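Local coordinates for xylooligosaccharide oxidase (Myceliophthora thermophila, PDB 5L6G), which oxidises the C1 hydroxyl of xylose and xylooligosaccharides to lactones with a bicovalently bound FAD, passing the electrons to molecular oxygen to give hydrogen peroxide, at residues 150-164 with 169-183. Numbering follows the deposited sequence.
Sequences FSHGTCPGVGVGGHS and FGFSSHSHGLAVDWI. With FAD (flavin-adenine dinucleotide), chain D; XYP (beta-D-xylopyranose), chain J.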
loop_
_atom_site.group_PDB
_atom_site.type_symbol
_atom_site.label_atom_id
_atom_site.label_comp_id
_atom_site.label_asym_id
_atom_site.label_seq_id
_atom_site.Cartn_x
_atom_site.Cartn_y
_atom_site.Cartn_z
ATOM N N PHE A 150 -10.943 10.495 -2.312
ATOM C CA PHE A 150 -9.561 10.605 -2.734
ATOM C C PHE A 150 -9.085 9.282 -3.337
ATOM O O PHE A 150 -9.837 8.284 -3.351
ATOM C CB PHE A 150 -8.627 11.199 -1.669
ATOM C CG PHE A 150 -8.417 10.373 -0.431
ATOM C CD1 PHE A 150 -7.446 9.388 -0.382
ATOM C CD2 PHE A 150 -9.101 10.691 0.737
ATOM C CE1 PHE A 150 -7.218 8.676 0.784
ATOM C CE2 PHE A 150 -8.873 9.989 1.913
ATOM C CZ PHE A 150 -7.926 8.983 1.934
ATOM N N SER A 151 -7.893 9.291 -3.919
ATOM C CA SER A 151 -7.387 8.099 -4.581
ATOM C C SER A 151 -6.743 7.142 -3.576
ATOM O O SER A 151 -5.797 7.500 -2.906
ATOM C CB SER A 151 -6.365 8.495 -5.642
ATOM O OG SER A 151 -6.107 7.406 -6.507
ATOM N N HIS A 152 -7.263 5.919 -3.473
ATOM C CA HIS A 152 -6.686 4.937 -2.575
ATOM C C HIS A 152 -6.876 3.518 -3.091
ATOM O O HIS A 152 -7.518 3.291 -4.111
ATOM C CB HIS A 152 -7.245 5.087 -1.159
ATOM C CG HIS A 152 -8.744 5.089 -1.083
ATOM N ND1 HIS A 152 -9.503 3.957 -1.294
ATOM C CD2 HIS A 152 -9.618 6.077 -0.769
ATOM C CE1 HIS A 152 -10.784 4.258 -1.152
ATOM N NE2 HIS A 152 -10.880 5.537 -0.824
ATOM N N GLY A 153 -6.317 2.564 -2.353
ATOM C CA GLY A 153 -6.330 1.188 -2.723
ATOM C C GLY A 153 -7.705 0.568 -2.625
ATOM O O GLY A 153 -8.653 1.177 -2.157
ATOM N N THR A 154 -7.788 -0.663 -3.101
ATOM C CA THR A 154 -8.974 -1.465 -2.993
ATOM C C THR A 154 -8.784 -2.141 -1.648
ATOM O O THR A 154 -7.660 -2.270 -1.169
ATOM C CB THR A 154 -8.995 -2.561 -4.079
ATOM O OG1 THR A 154 -8.015 -3.557 -3.764
ATOM C CG2 THR A 154 -8.671 -1.990 -5.478
ATOM N N CYS A 155 -9.837 -2.625 -1.037
ATOM C CA CYS A 155 -9.649 -3.329 0.229
ATOM C C CYS A 155 -10.150 -2.408 1.331
ATOM O O CYS A 155 -9.391 -1.590 1.848
ATOM C CB CYS A 155 -8.173 -3.708 0.514
ATOM S SG CYS A 155 -7.422 -5.087 -0.413
ATOM N N PRO A 156 -11.419 -2.570 1.714
ATOM C CA PRO A 156 -12.070 -1.704 2.707
ATOM C C PRO A 156 -11.406 -1.727 4.074
ATOM O O PRO A 156 -11.495 -0.743 4.810
ATOM C CB PRO A 156 -13.474 -2.283 2.834
ATOM C CG PRO A 156 -13.653 -3.200 1.672
ATOM C CD PRO A 156 -12.305 -3.636 1.221
ATOM N N GLY A 157 -10.736 -2.828 4.410
ATOM C CA GLY A 157 -10.184 -2.998 5.762
ATOM C C GLY A 157 -8.812 -2.398 5.979
ATOM O O GLY A 157 -8.339 -2.324 7.114
ATOM N N VAL A 158 -8.164 -1.977 4.896
ATOM C CA VAL A 158 -6.848 -1.400 4.966
ATOM C C VAL A 158 -6.860 -0.076 5.730
ATOM O O VAL A 158 -7.756 0.747 5.562
ATOM C CB VAL A 158 -6.249 -1.220 3.574
ATOM C CG1 VAL A 158 -5.051 -0.282 3.581
ATOM C CG2 VAL A 158 -5.860 -2.571 3.010
ATOM N N GLY A 159 -5.863 0.105 6.591
ATOM C CA GLY A 159 -5.800 1.310 7.406
ATOM C C GLY A 159 -5.189 2.439 6.614
ATOM O O GLY A 159 -4.259 2.229 5.866
ATOM N N VAL A 160 -5.701 3.650 6.802
ATOM C CA VAL A 160 -5.151 4.821 6.105
ATOM C C VAL A 160 -3.703 5.097 6.528
ATOM O O VAL A 160 -2.908 5.633 5.758
ATOM C CB VAL A 160 -6.019 6.074 6.318
ATOM C CG1 VAL A 160 -5.940 6.604 7.743
ATOM C CG2 VAL A 160 -5.636 7.146 5.317
ATOM N N GLY A 161 -3.357 4.671 7.733
ATOM C CA GLY A 161 -2.033 4.928 8.271
ATOM C C GLY A 161 -0.916 4.349 7.439
ATOM O O GLY A 161 -0.072 5.084 6.887
ATOM N N GLY A 162 -0.893 3.035 7.312
ATOM C CA GLY A 162 0.193 2.396 6.567
ATOM C C GLY A 162 0.034 2.644 5.085
ATOM O O GLY A 162 0.996 2.816 4.338
ATOM N N HIS A 163 -1.205 2.668 4.649
ATOM C CA HIS A 163 -1.473 2.780 3.241
ATOM C C HIS A 163 -0.986 4.104 2.670
ATOM O O HIS A 163 -0.211 4.103 1.705
ATOM C CB HIS A 163 -2.965 2.567 3.012
ATOM C CG HIS A 163 -3.361 2.531 1.579
ATOM N ND1 HIS A 163 -3.161 1.434 0.769
ATOM C CD2 HIS A 163 -4.006 3.450 0.823
ATOM C CE1 HIS A 163 -3.655 1.689 -0.430
ATOM N NE2 HIS A 163 -4.189 2.898 -0.412
ATOM N N SER A 164 -1.435 5.221 3.241
ATOM C CA SER A 164 -1.183 6.549 2.646
ATOM C C SER A 164 0.252 7.005 2.855
ATOM O O SER A 164 0.751 7.828 2.110
ATOM C CB SER A 164 -2.146 7.615 3.183
ATOM O OG SER A 164 -1.910 7.903 4.555
ATOM N N PHE A 169 -2.029 2.566 -4.100
ATOM C CA PHE A 169 -2.405 2.495 -5.493
ATOM C C PHE A 169 -3.731 1.736 -5.619
ATOM O O PHE A 169 -3.887 0.632 -5.062
ATOM C CB PHE A 169 -1.335 1.728 -6.275
ATOM C CG PHE A 169 -1.565 1.748 -7.752
ATOM C CD1 PHE A 169 -2.440 0.832 -8.350
ATOM C CD2 PHE A 169 -0.930 2.678 -8.538
ATOM C CE1 PHE A 169 -2.667 0.866 -9.720
ATOM C CE2 PHE A 169 -1.161 2.722 -9.904
ATOM C CZ PHE A 169 -2.037 1.822 -10.488
ATOM N N GLY A 170 -4.660 2.305 -6.387
ATOM C CA GLY A 170 -5.907 1.654 -6.654
ATOM C C GLY A 170 -6.492 2.006 -8.007
ATOM O O GLY A 170 -5.784 2.439 -8.934
ATOM N N PHE A 171 -7.790 1.787 -8.112
ATOM C CA PHE A 171 -8.504 1.934 -9.372
ATOM C C PHE A 171 -8.883 3.368 -9.735
ATOM O O PHE A 171 -9.687 3.606 -10.658
ATOM C CB PHE A 171 -9.721 1.003 -9.380
ATOM C CG PHE A 171 -9.398 -0.409 -9.802
ATOM C CD1 PHE A 171 -9.053 -0.701 -11.112
ATOM C CD2 PHE A 171 -9.439 -1.444 -8.896
ATOM C CE1 PHE A 171 -8.767 -2.004 -11.513
ATOM C CE2 PHE A 171 -9.158 -2.746 -9.286
ATOM C CZ PHE A 171 -8.824 -3.023 -10.598
ATOM N N SER A 172 -8.297 4.322 -9.017
ATOM C CA SER A 172 -8.330 5.729 -9.386
ATOM C C SER A 172 -6.942 6.306 -9.601
ATOM O O SER A 172 -6.812 7.490 -9.885
ATOM C CB SER A 172 -9.029 6.546 -8.287
ATOM O OG SER A 172 -10.393 6.194 -8.232
ATOM N N SER A 173 -5.908 5.477 -9.500
ATOM C CA SER A 173 -4.557 5.994 -9.397
ATOM C C SER A 173 -4.036 6.524 -10.725
ATOM O O SER A 173 -3.353 7.543 -10.759
ATOM C CB SER A 173 -3.609 4.945 -8.824
ATOM O OG SER A 173 -3.827 4.841 -7.432
ATOM N N HIS A 174 -4.330 5.842 -11.815
ATOM C CA HIS A 174 -3.993 6.419 -13.107
ATOM C C HIS A 174 -4.647 7.809 -13.269
ATOM O O HIS A 174 -4.006 8.760 -13.759
ATOM C CB HIS A 174 -4.406 5.526 -14.244
ATOM C CG HIS A 174 -3.755 5.892 -15.533
ATOM N ND1 HIS A 174 -4.451 6.407 -16.600
ATOM C CD2 HIS A 174 -2.453 5.861 -15.906
ATOM C CE1 HIS A 174 -3.609 6.647 -17.592
ATOM N NE2 HIS A 174 -2.392 6.328 -17.191
ATOM N N SER A 175 -5.918 7.919 -12.868
ATOM C CA SER A 175 -6.633 9.181 -12.972
ATOM C C SER A 175 -6.197 10.251 -11.968
ATOM O O SER A 175 -6.217 11.446 -12.303
ATOM C CB SER A 175 -8.134 8.960 -12.819
ATOM O OG SER A 175 -8.599 7.996 -13.734
ATOM N N HIS A 176 -5.836 9.843 -10.743
ATOM C CA HIS A 176 -5.723 10.779 -9.616
ATOM C C HIS A 176 -4.534 10.566 -8.666
ATOM O O HIS A 176 -4.370 11.303 -7.693
ATOM C CB HIS A 176 -7.020 10.720 -8.785
ATOM C CG HIS A 176 -8.233 11.212 -9.514
ATOM N ND1 HIS A 176 -8.373 12.513 -9.936
ATOM C CD2 HIS A 176 -9.381 10.585 -9.850
ATOM C CE1 HIS A 176 -9.546 12.666 -10.529
ATOM N NE2 HIS A 176 -10.176 11.505 -10.497
ATOM N N GLY A 177 -3.685 9.593 -8.944
ATOM C CA GLY A 177 -2.467 9.454 -8.172
ATOM C C GLY A 177 -2.595 8.487 -7.027
ATOM O O GLY A 177 -3.511 7.663 -6.970
ATOM N N LEU A 178 -1.634 8.549 -6.132
ATOM C CA LEU A 178 -1.574 7.610 -5.026
ATOM C C LEU A 178 -2.288 8.231 -3.837
ATOM O O LEU A 178 -2.510 9.433 -3.818
ATOM C CB LEU A 178 -0.125 7.304 -4.667
ATOM C CG LEU A 178 0.730 6.685 -5.770
ATOM C CD1 LEU A 178 2.183 6.587 -5.337
ATOM C CD2 LEU A 178 0.178 5.325 -6.157
ATOM N N ALA A 179 -2.620 7.419 -2.839
ATOM C CA ALA A 179 -3.218 7.945 -1.603
ATOM C C ALA A 179 -2.336 9.022 -0.979
ATOM O O ALA A 179 -2.835 10.051 -0.521
ATOM C CB ALA A 179 -3.468 6.816 -0.613
ATOM N N VAL A 180 -1.025 8.778 -0.979
ATOM C CA VAL A 180 -0.040 9.711 -0.447
ATOM C C VAL A 180 -0.119 11.100 -1.104
ATOM O O VAL A 180 0.180 12.117 -0.489
ATOM C CB VAL A 180 1.389 9.144 -0.565
ATOM C CG1 VAL A 180 1.888 9.130 -2.002
ATOM C CG2 VAL A 180 2.338 9.930 0.299
ATOM N N ASP A 181 -0.582 11.140 -2.335
ATOM C CA ASP A 181 -0.712 12.399 -3.071
ATOM C C ASP A 181 -1.866 13.274 -2.640
ATOM O O ASP A 181 -1.960 14.441 -3.043
ATOM C CB ASP A 181 -0.827 12.097 -4.562
ATOM C CG ASP A 181 0.416 11.428 -5.098
ATOM O OD1 ASP A 181 1.509 11.827 -4.644
ATOM O OD2 ASP A 181 0.306 10.520 -5.951
ATOM N N TRP A 182 -2.765 12.724 -1.834
ATOM C CA TRP A 182 -3.921 13.492 -1.378
ATOM C C TRP A 182 -3.727 14.019 0.038
ATOM O O TRP A 182 -4.549 14.789 0.539
ATOM C CB TRP A 182 -5.182 12.649 -1.555
ATOM C CG TRP A 182 -5.380 12.497 -2.967
ATOM C CD1 TRP A 182 -4.832 11.560 -3.765
ATOM C CD2 TRP A 182 -6.079 13.399 -3.818
ATOM N NE1 TRP A 182 -5.155 11.802 -5.069
ATOM C CE2 TRP A 182 -5.935 12.924 -5.129
ATOM C CE3 TRP A 182 -6.822 14.568 -3.594
ATOM C CZ2 TRP A 182 -6.521 13.553 -6.214
ATOM C CZ3 TRP A 182 -7.399 15.190 -4.673
ATOM C CH2 TRP A 182 -7.244 14.687 -5.969
ATOM N N ILE A 183 -2.612 13.657 0.666
ATOM C CA ILE A 183 -2.298 14.206 1.969
ATOM C C ILE A 183 -1.921 15.678 1.798
ATOM O O ILE A 183 -1.026 16.016 1.011
ATOM C CB ILE A 183 -1.148 13.461 2.665
ATOM C CG1 ILE A 183 -1.522 11.993 2.881
ATOM C CG2 ILE A 183 -0.831 14.157 3.984
ATOM C CD1 ILE A 183 -0.374 11.136 3.393
HETATM P PA FAD D . -0.357 -1.501 9.429
HETATM O O1A FAD D . -1.210 -1.010 10.575
HETATM O O2A FAD D . 0.127 -2.914 9.510
HETATM O O5B FAD D . 0.798 -0.474 9.136
HETATM C C5B FAD D . 1.755 -0.634 8.085
HETATM C C4B FAD D . 2.989 0.187 8.387
HETATM O O4B FAD D . 2.624 1.565 8.494
HETATM C C3B FAD D . 3.636 -0.189 9.710
HETATM O O3B FAD D . 5.027 0.036 9.629
HETATM C C2B FAD D . 3.034 0.794 10.681
HETATM O O2B FAD D . 3.805 0.977 11.862
HETATM C C1B FAD D . 2.923 2.029 9.816
HETATM N N9A FAD D . 1.855 2.905 10.303
HETATM C C8A FAD D . 0.571 2.616 10.498
HETATM N N7A FAD D . -0.096 3.693 10.979
HETATM C C5A FAD D . 0.809 4.667 11.065
HETATM C C6A FAD D . 0.782 6.053 11.527
HETATM N N6A FAD D . -0.405 6.539 11.937
HETATM N N1A FAD D . 1.944 6.739 11.511
HETATM C C2A FAD D . 3.100 6.228 11.080
HETATM N N3A FAD D . 3.195 4.940 10.635
HETATM C C4A FAD D . 2.085 4.153 10.621
HETATM N N1 FAD D . -1.929 -1.551 -1.159
HETATM C C2 FAD D . -2.084 -0.802 -2.296
HETATM O O2 FAD D . -1.196 0.044 -2.596
HETATM N N3 FAD D . -3.187 -0.936 -3.072
HETATM C C4 FAD D . -4.191 -1.796 -2.773
HETATM O O4 FAD D . -5.225 -1.933 -3.487
HETATM C C4X FAD D . -4.093 -2.644 -1.566
HETATM N N5 FAD D . -5.051 -3.539 -1.190
HETATM C C5X FAD D . -4.959 -4.305 -0.039
HETATM C C6 FAD D . -5.963 -5.201 0.354
HETATM C C7 FAD D . -5.804 -5.964 1.522
HETATM C C7M FAD D . -6.899 -6.932 1.896
HETATM C C8 FAD D . -4.592 -5.801 2.397
HETATM C C8M FAD D . -4.430 -6.562 3.708
HETATM C C9 FAD D . -3.617 -4.896 1.992
HETATM C C9A FAD D . -3.739 -4.153 0.804
HETATM N N10 FAD D . -2.740 -3.241 0.371
HETATM C C10 FAD D . -2.861 -2.466 -0.785
HETATM C "C1'" FAD D . -1.509 -3.032 1.125
HETATM C "C2'" FAD D . -1.620 -1.903 2.099
HETATM O "O2'" FAD D . -1.491 -0.688 1.355
HETATM C "C3'" FAD D . -0.430 -2.033 3.033
HETATM O "O3'" FAD D . -0.425 -3.308 3.687
HETATM C "C4'" FAD D . -0.509 -0.914 4.075
HETATM O "O4'" FAD D . 0.823 -0.557 4.472
HETATM C "C5'" FAD D . -1.349 -1.368 5.241
HETATM O "O5'" FAD D . -1.732 -0.235 6.024
HETATM P P FAD D . -2.318 -0.517 7.463
HETATM O O1P FAD D . -2.481 0.756 8.232
HETATM O O2P FAD D . -3.514 -1.408 7.358
HETATM O O3P FAD D . -1.201 -1.496 8.062
HETATM O O1 XYP J . -4.022 14.718 -10.186
HETATM C C1 XYP J . -3.217 15.171 -9.090
HETATM C C2 XYP J . -4.013 16.157 -8.235
HETATM C C3 XYP J . -3.261 16.527 -6.957
HETATM C C4 XYP J . -2.717 15.273 -6.272
HETATM C C5 XYP J . -1.944 14.400 -7.258
HETATM O O2 XYP J . -4.267 17.326 -9.022
HETATM O O3 XYP J . -4.112 17.248 -6.046
HETATM O O4 XYP J . -1.869 15.662 -5.187
HETATM O O5 XYP J . -2.809 14.035 -8.323
HETATM O O HOH W 1 -7.005 4.575 -6.398
HETATM O O HOH W 2 -9.374 1.846 -5.733
#
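Ser151 is inserted into segment 169-183 from CB outward. Its CB lies 3.6 Å from Trp182 NE1 and also packs on His176 CB. With OG anti to the backbone N (chi1 -166°), the hydroxyl is delivered to Gly177 O, which it meets at 2.6 Å. Ser173 OG donates to the same carbonyl oxygen from the opposite face of its plane, so two hydroxyls grip it. Ser151 OG also accepts from a water, which donates to His152 O and takes the N-H of Ser172; a second water joins His152 O to Phe171 N. Trp182 packs against Ser151 and Phe150: Ser151 N sits over one ring face, a second bound xylose over the other, Phe150 CB lies against the ring near its rim, and NE1 donates to His176 O at 2.8 Å. Exchanging Trp182 for an alanine is likely to leave His176 O without this donor and to open a gap between Phe150 and the sugar. Both segments belong to the FAD-binding domain of the PCMH-type (VAO) fold, where Thr154, Cys155 and Phe169 line one edge of the isoalloxazine. Thr154 N donates to flavin O4, while Phe169 pairs with the pyrimidine edge, its N donating to O2 and its O accepting from N3 at 2.6 Å. Cys155 SG is bonded to flavin C6, the cysteinyl half of the bicovalent link completed by His94. Ala179 approaches the His163 imidazole, CB 3.7 Å from CD2; this ring is already fixed at both nitrogens: NE2 accepts from Gly153 N, and ND1 shares a hydrogen bond of 2.8 Å with flavin O2'. On the substrate side, the methyl CG2 of Thr154 touches Phe171 CD2 at 3.5 Å, while its OG1 bonds to the active-site xylose; the Phe171 ring itself stacks with Tyr323 and borders the substrate-binding Arg272.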